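Local coordinates for tyrosine-protein phosphatase YwqE (Bacillus subtilis, PDB 3QY7) that removes phosphate from phosphotyrosine in target proteins, including YwqD, YwqF and Ssb, as a manganese-dependent phosphatase of the PHP-like, TIM-barrel type, at residues H5-P10 and D194-K199; I37-H42 and L73-G78; I107-D112 and E138-I143; I131-H136 and G157-I162. One frame throughout, in Å; residues are numbered along the deposited sequence.

Contact 1: residues H5-P10 and D194-K199; sequences HCHILP and DAHNVK. With FE (Fe (III) ion), chain C; MG (magnesium ion), chain D.
His5 and His7 form the His-x-His metal motif in the loop just after the first strand, 2-3, of this PHP-like barrel, and Asp194 meets them on one iron(III) ion. His5 NE2 and His7 NE2 each bind the iron at 2.1 Å, Asp194 OD1 at 2.2 Å, and Glu80 shares the site. The three ligand atoms are close because the metal gathers them, not through hydrogen bonds between them. Asp194 CG stands opposite the backbone N (chi1 -160°), which brings the carboxylate carbon over one face of the His5 ring, toward its rim, the two planes 40° apart; CB makes a CH-pi contact with that same ring. The other carboxylate oxygen, OD2, accepts from an iron-bound water at 2.6 Å, so the aspartate holds both the metal and one of its ligands. His196 serves the magnesium through NE2 and stacks, offset, on His7, with centroids 4.2 Å apart and planes at 30°; its ND1 donates to Asp194 O, which fixes the ring rotation. Two backbone bonds keep the loops in step: Asp194 N to His5 O, and His7 N to Ala195 O, the latter 2.8 Å long. Through their other ring nitrogens, His5 ND1 is hydrogen-bonded to Gln161 OE1 and His7 ND1 to Asp13 OD2, second-shell partners that orient both imidazoles. The segment 194-199 follows strand 190-192. Ala195 lies against Met25 of helix 19-31, Cys6 and Ile8 rest on Ile37 of strand 36-38, and Ile8 also reaches Leu62 of helix 52-68.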
loop_
_atom_site.group_PDB
_atom_site.type_symbol
_atom_site.label_atom_id
_atom_site.label_comp_id
_atom_site.label_asym_id
_atom_site.label_seq_id
_atom_site.Cartn_x
_atom_site.Cartn_y
_atom_site.Cartn_z
ATOM N N HIS A 5 1.590 -3.139 -1.692
ATOM C CA HIS A 5 2.011 -2.902 -0.300
ATOM C C HIS A 5 2.130 -4.263 0.379
ATOM O O HIS A 5 1.137 -4.964 0.533
ATOM C CB HIS A 5 0.966 -1.997 0.385
ATOM C CG HIS A 5 1.270 -1.632 1.812
ATOM N ND1 HIS A 5 0.625 -0.588 2.436
ATOM C CD2 HIS A 5 2.153 -2.124 2.716
ATOM C CE1 HIS A 5 1.069 -0.476 3.680
ATOM N NE2 HIS A 5 2.003 -1.386 3.872
ATOM N N CYS A 6 3.349 -4.648 0.755
ATOM C CA CYS A 6 3.583 -6.006 1.254
ATOM C C CYS A 6 4.928 -6.087 1.958
ATOM O O CYS A 6 5.931 -5.547 1.483
ATOM C CB CYS A 6 3.551 -6.986 0.083
ATOM S SG CYS A 6 3.425 -8.705 0.598
ATOM N N HIS A 7 4.948 -6.756 3.105
ATOM C CA HIS A 7 6.153 -6.859 3.900
ATOM C C HIS A 7 6.712 -8.261 3.787
ATOM O O HIS A 7 6.882 -8.991 4.776
ATOM C CB HIS A 7 5.843 -6.408 5.331
ATOM C CG HIS A 7 5.347 -5.002 5.393
ATOM N ND1 HIS A 7 6.184 -3.935 5.643
ATOM C CD2 HIS A 7 4.123 -4.476 5.157
ATOM C CE1 HIS A 7 5.476 -2.818 5.612
ATOM N NE2 HIS A 7 4.228 -3.114 5.302
ATOM N N ILE A 8 7.005 -8.636 2.537
ATOM C CA ILE A 8 7.499 -9.964 2.190
ATOM C C ILE A 8 9.030 -10.096 2.296
ATOM O O ILE A 8 9.534 -11.207 2.449
ATOM C CB ILE A 8 6.993 -10.417 0.787
ATOM C CG1 ILE A 8 7.177 -11.929 0.595
ATOM C CG2 ILE A 8 7.691 -9.623 -0.324
ATOM C CD1 ILE A 8 6.428 -12.458 -0.626
ATOM N N LEU A 9 9.764 -8.984 2.221
ATOM C CA LEU A 9 11.221 -9.053 2.351
ATOM C C LEU A 9 11.610 -9.445 3.779
ATOM O O LEU A 9 11.056 -8.911 4.743
ATOM C CB LEU A 9 11.891 -7.740 1.940
ATOM C CG LEU A 9 11.720 -7.365 0.468
ATOM C CD1 LEU A 9 12.383 -6.033 0.149
ATOM C CD2 LEU A 9 12.211 -8.473 -0.500
ATOM N N PRO A 10 12.548 -10.386 3.901
ATOM C CA PRO A 10 12.918 -10.919 5.211
ATOM C C PRO A 10 13.899 -10.035 5.966
ATOM O O PRO A 10 14.752 -9.378 5.347
ATOM C CB PRO A 10 13.603 -12.233 4.852
ATOM C CG PRO A 10 14.290 -11.922 3.540
ATOM C CD PRO A 10 13.296 -11.044 2.809
ATOM N N ASP A 194 -0.782 -5.513 2.506
ATOM C CA ASP A 194 -0.023 -5.141 3.673
ATOM C C ASP A 194 0.316 -6.429 4.461
ATOM O O ASP A 194 0.342 -6.433 5.697
ATOM C CB ASP A 194 -0.846 -4.165 4.523
ATOM C CG ASP A 194 -0.008 -3.364 5.473
ATOM O OD1 ASP A 194 1.235 -3.550 5.542
ATOM O OD2 ASP A 194 -0.614 -2.514 6.161
ATOM N N ALA A 195 0.551 -7.526 3.749
ATOM C CA ALA A 195 0.867 -8.796 4.404
ATOM C C ALA A 195 2.156 -8.755 5.215
ATOM O O ALA A 195 3.167 -8.193 4.776
ATOM C CB ALA A 195 0.937 -9.940 3.366
ATOM N N HIS A 196 2.135 -9.371 6.397
ATOM C CA HIS A 196 3.352 -9.496 7.218
ATOM C C HIS A 196 3.750 -10.945 7.482
ATOM O O HIS A 196 4.892 -11.214 7.791
ATOM C CB HIS A 196 3.197 -8.806 8.582
ATOM C CG HIS A 196 3.317 -7.315 8.542
ATOM N ND1 HIS A 196 2.491 -6.519 7.780
ATOM C CD2 HIS A 196 4.117 -6.469 9.230
ATOM C CE1 HIS A 196 2.797 -5.251 7.968
ATOM N NE2 HIS A 196 3.783 -5.191 8.840
ATOM N N ASN A 197 2.799 -11.868 7.371
ATOM C CA ASN A 197 3.049 -13.266 7.731
ATOM C C ASN A 197 1.964 -14.105 7.087
ATOM O O ASN A 197 1.109 -13.560 6.394
ATOM C CB ASN A 197 3.092 -13.431 9.258
ATOM C CG ASN A 197 1.838 -12.917 9.931
ATOM O OD1 ASN A 197 0.724 -13.328 9.595
ATOM N ND2 ASN A 197 2.012 -11.996 10.880
ATOM N N VAL A 198 2.002 -15.410 7.272
ATOM C CA VAL A 198 1.009 -16.243 6.671
ATOM C C VAL A 198 -0.217 -16.438 7.525
ATOM O O VAL A 198 -1.203 -16.827 7.021
ATOM C CB VAL A 198 1.542 -17.630 6.221
ATOM C CG1 VAL A 198 2.502 -17.430 5.102
ATOM C CG2 VAL A 198 2.224 -18.283 7.271
ATOM N N LYS A 199 -0.149 -16.172 8.805
ATOM C CA LYS A 199 -1.280 -16.600 9.592
ATOM C C LYS A 199 -2.255 -15.612 10.155
ATOM O O LYS A 199 -3.393 -15.945 10.285
ATOM C CB LYS A 199 -0.871 -17.556 10.674
ATOM C CG LYS A 199 0.053 -18.675 10.154
ATOM C CD LYS A 199 -0.615 -19.879 9.773
ATOM C CE LYS A 199 0.324 -20.971 9.858
ATOM N NZ LYS A 199 -0.066 -21.857 8.848
HETATM FE FE FE C . 2.620 -1.832 5.861
HETATM MG MG MG D . 4.492 -3.347 9.434
HETATM O O HOH W 1 1.274 -0.835 6.703
#

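Contact 2: residues I37-H42 and L73-G78; sequences IIATPH and LHVLPG
Ile37 and Val75, and then Ile38 and Leu76, pair as neighbours on parallel strands of the barrel wall, with CA atoms 4.9 and 4.6 Å apart. Three backbone bonds set the register: Ile37 N to His74 O, Leu76 N to Ile37 O and Ala39 N to Leu76 O. The middle one is nearly straight, at 171° about the hydrogen, whereas the last is more bent, 145°. Ile37 O also receives a CA-H...O contact from Val75, which adds a second donor to that carbonyl.

Side chains pack along the face that carries Ile37 and Val75. Ile37 sends CD1 across the branched end of Leu73, 3.7 Å from CD2, the two chains meeting at a slant. A chi1 of -176° swings Val75 CG1 away from the backbone N, and this branch reaches Ala39 CB at 3.7 Å. Helix 19-31 covers Ile37 and Leu73 through Ala29, while Leu62 of helix 52-68 backs Val75. Across the sheet, Ile38 and Leu76 meet Leu231 and Leu232 of helix 219-232.

Beyond the strand, the chain leads to the metal centre: Thr40 OG1 accepts from Cys6 N, and His42 is a ligand of the magnesium ion. Gly78 lies beside Thr40 and Pro41, and Pro41 CD is 3.3 Å from Gly78 O.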
loop_
_atom_site.group_PDB
_atom_site.type_symbol
_atom_site.label_atom_id
_atom_site.label_comp_id
_atom_site.label_asym_id
_atom_site.label_seq_id
_atom_site.Cartn_x
_atom_site.Cartn_y
_atom_site.Cartn_z
ATOM N N ILE A 37 4.480 -8.511 -6.745
ATOM C CA ILE A 37 4.401 -7.802 -5.472
ATOM C C ILE A 37 5.396 -6.672 -5.485
ATOM O O ILE A 37 6.560 -6.876 -5.817
ATOM C CB ILE A 37 4.704 -8.733 -4.264
ATOM C CG1 ILE A 37 3.552 -9.731 -4.095
ATOM C CG2 ILE A 37 4.925 -7.877 -2.987
ATOM C CD1 ILE A 37 3.739 -10.766 -2.996
ATOM N N ILE A 38 4.948 -5.471 -5.127
ATOM C CA ILE A 38 5.914 -4.428 -4.834
ATOM C C ILE A 38 6.232 -4.541 -3.340
ATOM O O ILE A 38 5.366 -4.280 -2.492
ATOM C CB ILE A 38 5.402 -3.020 -5.166
ATOM C CG1 ILE A 38 4.930 -2.958 -6.619
ATOM C CG2 ILE A 38 6.500 -1.995 -4.898
ATOM C CD1 ILE A 38 4.284 -1.582 -7.010
ATOM N N ALA A 39 7.442 -4.975 -3.021
ATOM C CA ALA A 39 7.839 -5.067 -1.606
ATOM C C ALA A 39 7.956 -3.670 -1.063
ATOM O O ALA A 39 8.539 -2.791 -1.711
ATOM C CB ALA A 39 9.131 -5.798 -1.448
ATOM N N THR A 40 7.353 -3.437 0.113
ATOM C CA THR A 40 7.355 -2.102 0.717
ATOM C C THR A 40 7.807 -2.174 2.175
ATOM O O THR A 40 7.010 -1.856 3.081
ATOM C CB THR A 40 5.981 -1.443 0.653
ATOM O OG1 THR A 40 5.011 -2.294 1.275
ATOM C CG2 THR A 40 5.570 -1.212 -0.790
ATOM N N PRO A 41 9.066 -2.598 2.404
ATOM C CA PRO A 41 9.574 -2.606 3.782
ATOM C C PRO A 41 9.534 -1.191 4.356
ATOM O O PRO A 41 9.668 -0.214 3.605
ATOM C CB PRO A 41 11.024 -3.058 3.628
ATOM C CG PRO A 41 11.404 -2.705 2.222
ATOM C CD PRO A 41 10.132 -2.904 1.427
ATOM N N HIS A 42 9.351 -1.075 5.673
ATOM C CA HIS A 42 9.408 0.230 6.285
ATOM C C HIS A 42 10.793 0.812 6.020
ATOM O O HIS A 42 11.719 0.123 6.030
ATOM C CB HIS A 42 9.101 0.197 7.817
ATOM C CG HIS A 42 7.703 -0.222 8.151
ATOM N ND1 HIS A 42 6.653 0.656 8.234
ATOM C CD2 HIS A 42 7.197 -1.432 8.429
ATOM C CE1 HIS A 42 5.555 -0.003 8.505
ATOM N NE2 HIS A 42 5.851 -1.279 8.624
ATOM N N LEU A 73 6.161 -15.796 -8.886
ATOM C CA LEU A 73 5.938 -14.486 -8.322
ATOM C C LEU A 73 7.138 -13.581 -8.520
ATOM O O LEU A 73 8.208 -13.998 -8.280
ATOM C CB LEU A 73 5.638 -14.589 -6.851
ATOM C CG LEU A 73 5.212 -13.240 -6.273
ATOM C CD1 LEU A 73 3.839 -13.144 -6.040
ATOM C CD2 LEU A 73 6.022 -12.741 -5.161
ATOM N N HIS A 74 6.913 -12.340 -8.919
ATOM C CA HIS A 74 8.003 -11.374 -9.127
ATOM C C HIS A 74 7.881 -10.247 -8.115
ATOM O O HIS A 74 6.814 -9.636 -7.985
ATOM C CB HIS A 74 7.923 -10.852 -10.570
ATOM C CG HIS A 74 9.002 -9.884 -10.975
ATOM N ND1 HIS A 74 10.302 -9.941 -10.519
ATOM C CD2 HIS A 74 8.974 -8.884 -11.889
ATOM C CE1 HIS A 74 11.012 -8.989 -11.096
ATOM N NE2 HIS A 74 10.233 -8.340 -11.938
ATOM N N VAL A 75 8.967 -10.016 -7.377
ATOM C CA VAL A 75 9.043 -8.974 -6.359
ATOM C C VAL A 75 9.812 -7.767 -6.918
ATOM O O VAL A 75 10.940 -7.899 -7.423
ATOM C CB VAL A 75 9.721 -9.500 -5.070
ATOM C CG1 VAL A 75 9.696 -8.428 -3.994
ATOM C CG2 VAL A 75 8.986 -10.743 -4.576
ATOM N N LEU A 76 9.170 -6.600 -6.836
ATOM C CA LEU A 76 9.755 -5.331 -7.246
ATOM C C LEU A 76 10.040 -4.436 -6.023
ATOM O O LEU A 76 9.447 -4.623 -4.950
ATOM C CB LEU A 76 8.817 -4.624 -8.226
ATOM C CG LEU A 76 8.703 -5.373 -9.559
ATOM C CD1 LEU A 76 7.553 -4.805 -10.348
ATOM C CD2 LEU A 76 10.005 -5.278 -10.343
ATOM N N PRO A 77 10.951 -3.462 -6.167
ATOM C CA PRO A 77 11.354 -2.679 -5.004
ATOM C C PRO A 77 10.415 -1.507 -4.689
ATOM O O PRO A 77 9.788 -0.948 -5.595
ATOM C CB PRO A 77 12.748 -2.174 -5.402
ATOM C CG PRO A 77 12.635 -1.993 -6.875
ATOM C CD PRO A 77 11.778 -3.151 -7.349
ATOM N N GLY A 78 10.344 -1.152 -3.399
ATOM C CA GLY A 78 9.558 -0.033 -2.901
ATOM C C GLY A 78 9.839 0.119 -1.411
ATOM O O GLY A 78 10.705 -0.554 -0.871
#

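Contact 3: residues I107-D112 and E138-I143; sequences IEFPFD and ERNREI. With FE (Fe (III) ion), chain B.
Phe111 and Arg141 lie side by side and point the same way, ring and guanidinium planes 53° apart. Phe111 CE1 is over one face of the guanidinium, while Asp112 CB sits at its edge; the side chains come closest at Arg141 NH2 and Phe111 CZ, 3.5 Å. The ring of Phe111 has Asp112 CB over one face. A second aromatic ring, Phe109, is met at its edge by Asn140 ND2 and by Ile143 CD1, the latter 4.3 Å from Phe109 CD2.

Between these groups the backbones join through one bond, Arg141 N to Phe111 O, 2.8 Å long and almost straight at 171°. Asn140 is the N-cap of helix 141-145. With CG trans to the main-chain nitrogen (chi1 -176°), its amide reaches the first helical turn, and OD1 accepts from Ile143 N at 3.0 Å, in the carbonyl plane and on a lone pair. The amide's other end, ND2, donates to a water that in turn donates to Phe109 O. A second water donates to Asp112 O and accepts a weak bond from Arg141 NE.

Around the contact, Phe109 packs on Phe122 of helix 118-127 and Leu153 of helix 148-155, and Glu142 OE1 accepts from Val114 N. Just upstream, Glu108 OE1 binds the second iron at 2.1 Å, and its OE2 forms a salt bridge with Arg82. The capping amide thus ties the helix start through water to the loop that leaves a metal-binding strand, while the charges of Arg141 and Asp112, with Arg141 NH2 5.3 Å from Asp112 OD2, probably attract each other only loosely.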
loop_
_atom_site.group_PDB
_atom_site.type_symbol
_atom_site.label_atom_id
_atom_site.label_comp_id
_atom_site.label_asym_id
_atom_site.label_seq_id
_atom_site.Cartn_x
_atom_site.Cartn_y
_atom_site.Cartn_z
ATOM N N ILE A 107 3.205 6.667 1.485
ATOM C CA ILE A 107 3.409 7.484 2.673
ATOM C C ILE A 107 2.414 7.043 3.735
ATOM O O ILE A 107 1.209 6.999 3.475
ATOM C CB ILE A 107 3.183 8.979 2.337
ATOM C CG1 ILE A 107 4.136 9.445 1.225
ATOM C CG2 ILE A 107 3.321 9.871 3.597
ATOM C CD1 ILE A 107 5.595 9.375 1.573
ATOM N N GLU A 108 2.929 6.747 4.920
ATOM C CA GLU A 108 2.123 6.282 6.044
ATOM C C GLU A 108 2.116 7.345 7.128
ATOM O O GLU A 108 3.178 7.809 7.533
ATOM C CB GLU A 108 2.728 5.002 6.613
ATOM C CG GLU A 108 1.902 4.350 7.719
ATOM C CD GLU A 108 2.730 3.489 8.649
ATOM O OE1 GLU A 108 2.234 2.428 9.087
ATOM O OE2 GLU A 108 3.886 3.846 8.951
ATOM N N PHE A 109 0.917 7.707 7.580
ATOM C CA PHE A 109 0.729 8.580 8.752
ATOM C C PHE A 109 0.927 7.775 10.035
ATOM O O PHE A 109 0.596 6.602 10.088
ATOM C CB PHE A 109 -0.687 9.180 8.762
ATOM C CG PHE A 109 -1.027 10.029 7.562
ATOM C CD1 PHE A 109 -0.060 10.819 6.933
ATOM C CD2 PHE A 109 -2.328 10.060 7.073
ATOM C CE1 PHE A 109 -0.389 11.606 5.833
ATOM C CE2 PHE A 109 -2.682 10.857 5.977
ATOM C CZ PHE A 109 -1.695 11.643 5.342
ATOM N N PRO A 110 1.441 8.418 11.094
ATOM C CA PRO A 110 1.366 7.781 12.399
ATOM C C PRO A 110 -0.080 7.396 12.706
ATOM O O PRO A 110 -1.007 8.064 12.249
ATOM C CB PRO A 110 1.836 8.886 13.347
ATOM C CG PRO A 110 1.643 10.145 12.611
ATOM C CD PRO A 110 1.929 9.800 11.180
ATOM N N PHE A 111 -0.279 6.334 13.481
ATOM C CA PHE A 111 -1.613 5.752 13.613
ATOM C C PHE A 111 -2.659 6.693 14.238
ATOM O O PHE A 111 -3.855 6.525 14.018
ATOM C CB PHE A 111 -1.559 4.430 14.387
ATOM C CG PHE A 111 -1.762 4.584 15.871
ATOM C CD1 PHE A 111 -2.968 4.208 16.461
ATOM C CD2 PHE A 111 -0.758 5.116 16.673
ATOM C CE1 PHE A 111 -3.168 4.343 17.835
ATOM C CE2 PHE A 111 -0.947 5.266 18.053
ATOM C CZ PHE A 111 -2.155 4.875 18.633
ATOM N N ASP A 112 -2.193 7.679 15.001
ATOM C CA ASP A 112 -3.071 8.472 15.863
ATOM C C ASP A 112 -3.539 9.795 15.264
ATOM O O ASP A 112 -4.551 10.343 15.700
ATOM C CB ASP A 112 -2.395 8.730 17.218
ATOM C CG ASP A 112 -1.107 9.521 17.088
ATOM O OD1 ASP A 112 -0.216 9.096 16.326
ATOM O OD2 ASP A 112 -0.974 10.573 17.745
ATOM N N GLU A 138 -7.869 3.934 6.463
ATOM C CA GLU A 138 -8.920 3.366 7.339
ATOM C C GLU A 138 -8.410 2.983 8.735
ATOM O O GLU A 138 -9.196 2.880 9.689
ATOM C CB GLU A 138 -9.622 2.172 6.651
ATOM C CG GLU A 138 -8.892 0.794 6.734
ATOM C CD GLU A 138 -7.717 0.616 5.766
ATOM O OE1 GLU A 138 -7.258 -0.530 5.648
ATOM O OE2 GLU A 138 -7.255 1.580 5.123
ATOM N N ARG A 139 -7.105 2.761 8.851
ATOM C CA ARG A 139 -6.458 2.374 10.099
ATOM C C ARG A 139 -5.939 3.573 10.893
ATOM O O ARG A 139 -5.283 3.395 11.924
ATOM C CB ARG A 139 -5.300 1.408 9.824
ATOM C CG ARG A 139 -5.703 -0.041 9.625
ATOM C CD ARG A 139 -5.627 -0.760 10.969
ATOM N NE ARG A 139 -5.436 -2.197 10.817
ATOM C CZ ARG A 139 -5.224 -3.043 11.821
ATOM N NH1 ARG A 139 -5.160 -2.608 13.078
ATOM N NH2 ARG A 139 -5.074 -4.332 11.559
ATOM N N ASN A 140 -6.214 4.780 10.405
ATOM C CA ASN A 140 -5.796 6.002 11.087
ATOM C C ASN A 140 -6.912 6.523 12.004
ATOM O O ASN A 140 -8.027 6.774 11.547
ATOM C CB ASN A 140 -5.412 7.075 10.067
ATOM C CG ASN A 140 -4.874 8.322 10.719
ATOM O OD1 ASN A 140 -5.638 9.196 11.118
ATOM N ND2 ASN A 140 -3.554 8.417 10.818
ATOM N N ARG A 141 -6.585 6.697 13.283
ATOM C CA ARG A 141 -7.571 7.116 14.293
ATOM C C ARG A 141 -8.240 8.452 13.959
ATOM O O ARG A 141 -9.460 8.579 14.085
ATOM C CB ARG A 141 -6.948 7.182 15.693
ATOM C CG ARG A 141 -7.961 6.962 16.839
ATOM C CD ARG A 141 -7.709 7.828 18.081
ATOM N NE ARG A 141 -6.313 7.850 18.520
ATOM C CZ ARG A 141 -5.795 7.067 19.463
ATOM N NH1 ARG A 141 -6.544 6.169 20.089
ATOM N NH2 ARG A 141 -4.510 7.182 19.779
ATOM N N GLU A 142 -7.449 9.445 13.543
ATOM C CA GLU A 142 -8.005 10.757 13.185
ATOM C C GLU A 142 -8.878 10.762 11.930
ATOM O O GLU A 142 -9.905 11.445 11.882
ATOM C CB GLU A 142 -6.914 11.828 13.079
ATOM C CG GLU A 142 -7.495 13.233 13.040
ATOM C CD GLU A 142 -6.469 14.347 13.153
ATOM O OE1 GLU A 142 -5.240 14.084 13.171
ATOM O OE2 GLU A 142 -6.918 15.516 13.224
ATOM N N ILE A 143 -8.475 10.023 10.895
ATOM C CA ILE A 143 -9.328 9.906 9.722
ATOM C C ILE A 143 -10.647 9.220 10.097
ATOM O O ILE A 143 -11.710 9.605 9.619
ATOM C CB ILE A 143 -8.621 9.160 8.562
ATOM C CG1 ILE A 143 -7.493 10.024 8.001
ATOM C CG2 ILE A 143 -9.611 8.784 7.479
ATOM C CD1 ILE A 143 -6.542 9.280 7.056
HETATM FE FE FE B . 1.593 0.803 7.901
HETATM O O HOH W 2 -2.047 5.879 9.741
HETATM O O HOH W 3 -6.486 10.857 17.548
HETATM O O HOH W 4 0.582 -0.061 9.694
HETATM O O HOH W 1 1.274 -0.835 6.703
#

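Contact 4: residues I131-H136 and G157-I162; sequences IPVIAH and GAASQI. With FE (Fe (III) ion), chain B.
Val133 and Gln161 meet at about a right angle in the apolar part of the contact, Val133 CG1 lying 3.9 Å from Gln161 CB. Ala159 CB faces both Val133 CG2 and Ile131 CG2, 4.2 Å from each. Across the sheet, Ile134 has CG1 anti to its carbonyl carbon (chi1 -63°), and CD1 at the end of that branch touches Ala158 CB at 4.0 Å; Phe122 of helix 118-127 covers both residues. Ile134 CB also rests against Ser160 CB, whose hydroxyl bonds to Leu187 O.

The backbones pair in parallel from Val133 with Ala159 to Ala135 with Gln161. Ala159 N donates to Pro132 O, Ile134 N to Ala159 O at 2.8 Å, and Gln161 N to Ile134 O. The second is straight at the hydrogen (171°), although its donor is tilted from the carbonyl plane. A fourth bond, His136 N to Gln161 O, is weak and strongly bent. The short strand axes approach to 4.2 Å and cross at -30°.

At the polar edge, Gln161 is bent at chi2, which brings OE1, the oxygen that serves His5, beside Ala135 CA, 3.7 Å away; NE2 makes a weak bond to Ile162 O. Gln161 thereby probably helps orient a histidine ligand of the first iron. His136 NE2 binds the second iron at 2.2 Å, with Glu80 and Glu108 as fellow ligands, and Ala135 CB lies over one face of its ring. Paired parallel strands whose C-terminal ends deliver metal ligands are characteristic of the TIM-barrel metallo-dependent hydrolases.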
loop_
_atom_site.group_PDB
_atom_site.type_symbol
_atom_site.label_atom_id
_atom_site.label_comp_id
_atom_site.label_asym_id
_atom_site.label_seq_id
_atom_site.Cartn_x
_atom_site.Cartn_y
_atom_site.Cartn_z
ATOM N N ILE A 131 2.893 11.281 -7.065
ATOM C CA ILE A 131 1.551 11.110 -6.533
ATOM C C ILE A 131 1.718 10.401 -5.194
ATOM O O ILE A 131 2.162 9.248 -5.153
ATOM C CB ILE A 131 0.631 10.315 -7.493
ATOM C CG1 ILE A 131 0.400 11.096 -8.793
ATOM C CG2 ILE A 131 -0.715 10.052 -6.820
ATOM C CD1 ILE A 131 -0.482 10.375 -9.829
ATOM N N PRO A 132 1.413 11.097 -4.080
ATOM C CA PRO A 132 1.502 10.430 -2.784
ATOM C C PRO A 132 0.326 9.479 -2.617
ATOM O O PRO A 132 -0.813 9.845 -2.937
ATOM C CB PRO A 132 1.408 11.583 -1.764
ATOM C CG PRO A 132 0.724 12.693 -2.501
ATOM C CD PRO A 132 1.073 12.529 -3.964
ATOM N N VAL A 133 0.625 8.266 -2.155
ATOM C CA VAL A 133 -0.388 7.261 -1.846
ATOM C C VAL A 133 -0.400 7.056 -0.352
ATOM O O VAL A 133 0.589 6.571 0.227
ATOM C CB VAL A 133 -0.091 5.927 -2.543
ATOM C CG1 VAL A 133 -1.231 4.913 -2.250
ATOM C CG2 VAL A 133 0.010 6.150 -4.066
ATOM N N ILE A 134 -1.521 7.420 0.268
ATOM C CA ILE A 134 -1.687 7.270 1.718
ATOM C C ILE A 134 -1.912 5.799 2.037
ATOM O O ILE A 134 -2.862 5.195 1.517
ATOM C CB ILE A 134 -2.901 8.095 2.200
ATOM C CG1 ILE A 134 -2.642 9.585 1.921
ATOM C CG2 ILE A 134 -3.143 7.883 3.718
ATOM C CD1 ILE A 134 -3.897 10.455 1.969
ATOM N N ALA A 135 -1.050 5.255 2.889
ATOM C CA ALA A 135 -1.183 3.864 3.349
ATOM C C ALA A 135 -2.339 3.752 4.344
ATOM O O ALA A 135 -2.453 4.543 5.282
ATOM C CB ALA A 135 0.098 3.378 3.961
ATOM N N HIS A 136 -3.182 2.753 4.102
ATOM C CA HIS A 136 -4.255 2.345 5.011
ATOM C C HIS A 136 -4.899 3.496 5.788
ATOM O O HIS A 136 -4.832 3.514 7.010
ATOM C CB HIS A 136 -3.794 1.238 5.968
ATOM C CG HIS A 136 -2.492 1.515 6.649
ATOM N ND1 HIS A 136 -2.343 2.487 7.619
ATOM C CD2 HIS A 136 -1.273 0.940 6.507
ATOM C CE1 HIS A 136 -1.093 2.489 8.042
ATOM N NE2 HIS A 136 -0.424 1.554 7.390
ATOM N N GLY A 157 -5.378 15.906 -4.499
ATOM C CA GLY A 157 -4.551 15.141 -5.435
ATOM C C GLY A 157 -3.899 13.874 -4.909
ATOM O O GLY A 157 -3.293 13.130 -5.680
ATOM N N ALA A 158 -4.051 13.612 -3.615
ATOM C CA ALA A 158 -3.497 12.401 -3.010
ATOM C C ALA A 158 -4.325 11.215 -3.452
ATOM O O ALA A 158 -5.514 11.331 -3.737
ATOM C CB ALA A 158 -3.519 12.505 -1.498
ATOM N N ALA A 159 -3.661 10.068 -3.545
ATOM C CA ALA A 159 -4.371 8.792 -3.671
ATOM C C ALA A 159 -4.300 8.052 -2.349
ATOM O O ALA A 159 -3.514 8.403 -1.469
ATOM C CB ALA A 159 -3.718 7.953 -4.788
ATOM N N SER A 160 -5.106 7.000 -2.199
ATOM C CA SER A 160 -4.960 6.157 -1.008
ATOM C C SER A 160 -5.183 4.670 -1.294
ATOM O O SER A 160 -5.817 4.302 -2.287
ATOM C CB SER A 160 -5.845 6.643 0.158
ATOM O OG SER A 160 -7.171 6.168 0.063
ATOM N N GLN A 161 -4.665 3.854 -0.394
ATOM C CA GLN A 161 -4.671 2.399 -0.541
ATOM C C GLN A 161 -5.269 1.772 0.714
ATOM O O GLN A 161 -4.759 1.955 1.828
ATOM C CB GLN A 161 -3.235 1.914 -0.803
ATOM C CG GLN A 161 -3.015 0.416 -0.532
ATOM C CD GLN A 161 -2.488 0.153 0.857
ATOM O OE1 GLN A 161 -1.563 0.814 1.321
ATOM N NE2 GLN A 161 -3.043 -0.872 1.523
ATOM N N ILE A 162 -6.355 1.034 0.506
ATOM C CA ILE A 162 -7.043 0.314 1.563
ATOM C C ILE A 162 -6.444 -1.078 1.710
ATOM O O ILE A 162 -5.877 -1.626 0.761
ATOM C CB ILE A 162 -8.562 0.254 1.300
ATOM C CG1 ILE A 162 -9.323 -0.020 2.601
ATOM C CG2 ILE A 162 -8.932 -0.736 0.174
ATOM C CD1 ILE A 162 -10.456 0.930 2.774
HETATM FE FE FE B . 1.593 0.803 7.901
HETATM O O HOH W 4 0.582 -0.061 9.694
HETATM O O HOH W 1 1.274 -0.835 6.703
#

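How the contacts relate
From the N terminus, contact 1 opens at 5-10 and does not close until 194-199, so the other three are nested in its long loop and the loops after the first and last strands come together. Contact 2 closes a shorter loop through helix 52-68, complete before contact 3 begins. Contacts 3 and 4 cross, 107-112, 131-136, 138-143 and 157-162 alternating along the chain; strands 104-108 and 131-135 are hydrogen-bonded through Ile107. Contact 2 touches contact 1 where Cys6 O meets Thr40 N, and contact 4 reaches it through Gln161. Contacts 1, 3 and 4 share a water that binds both irons.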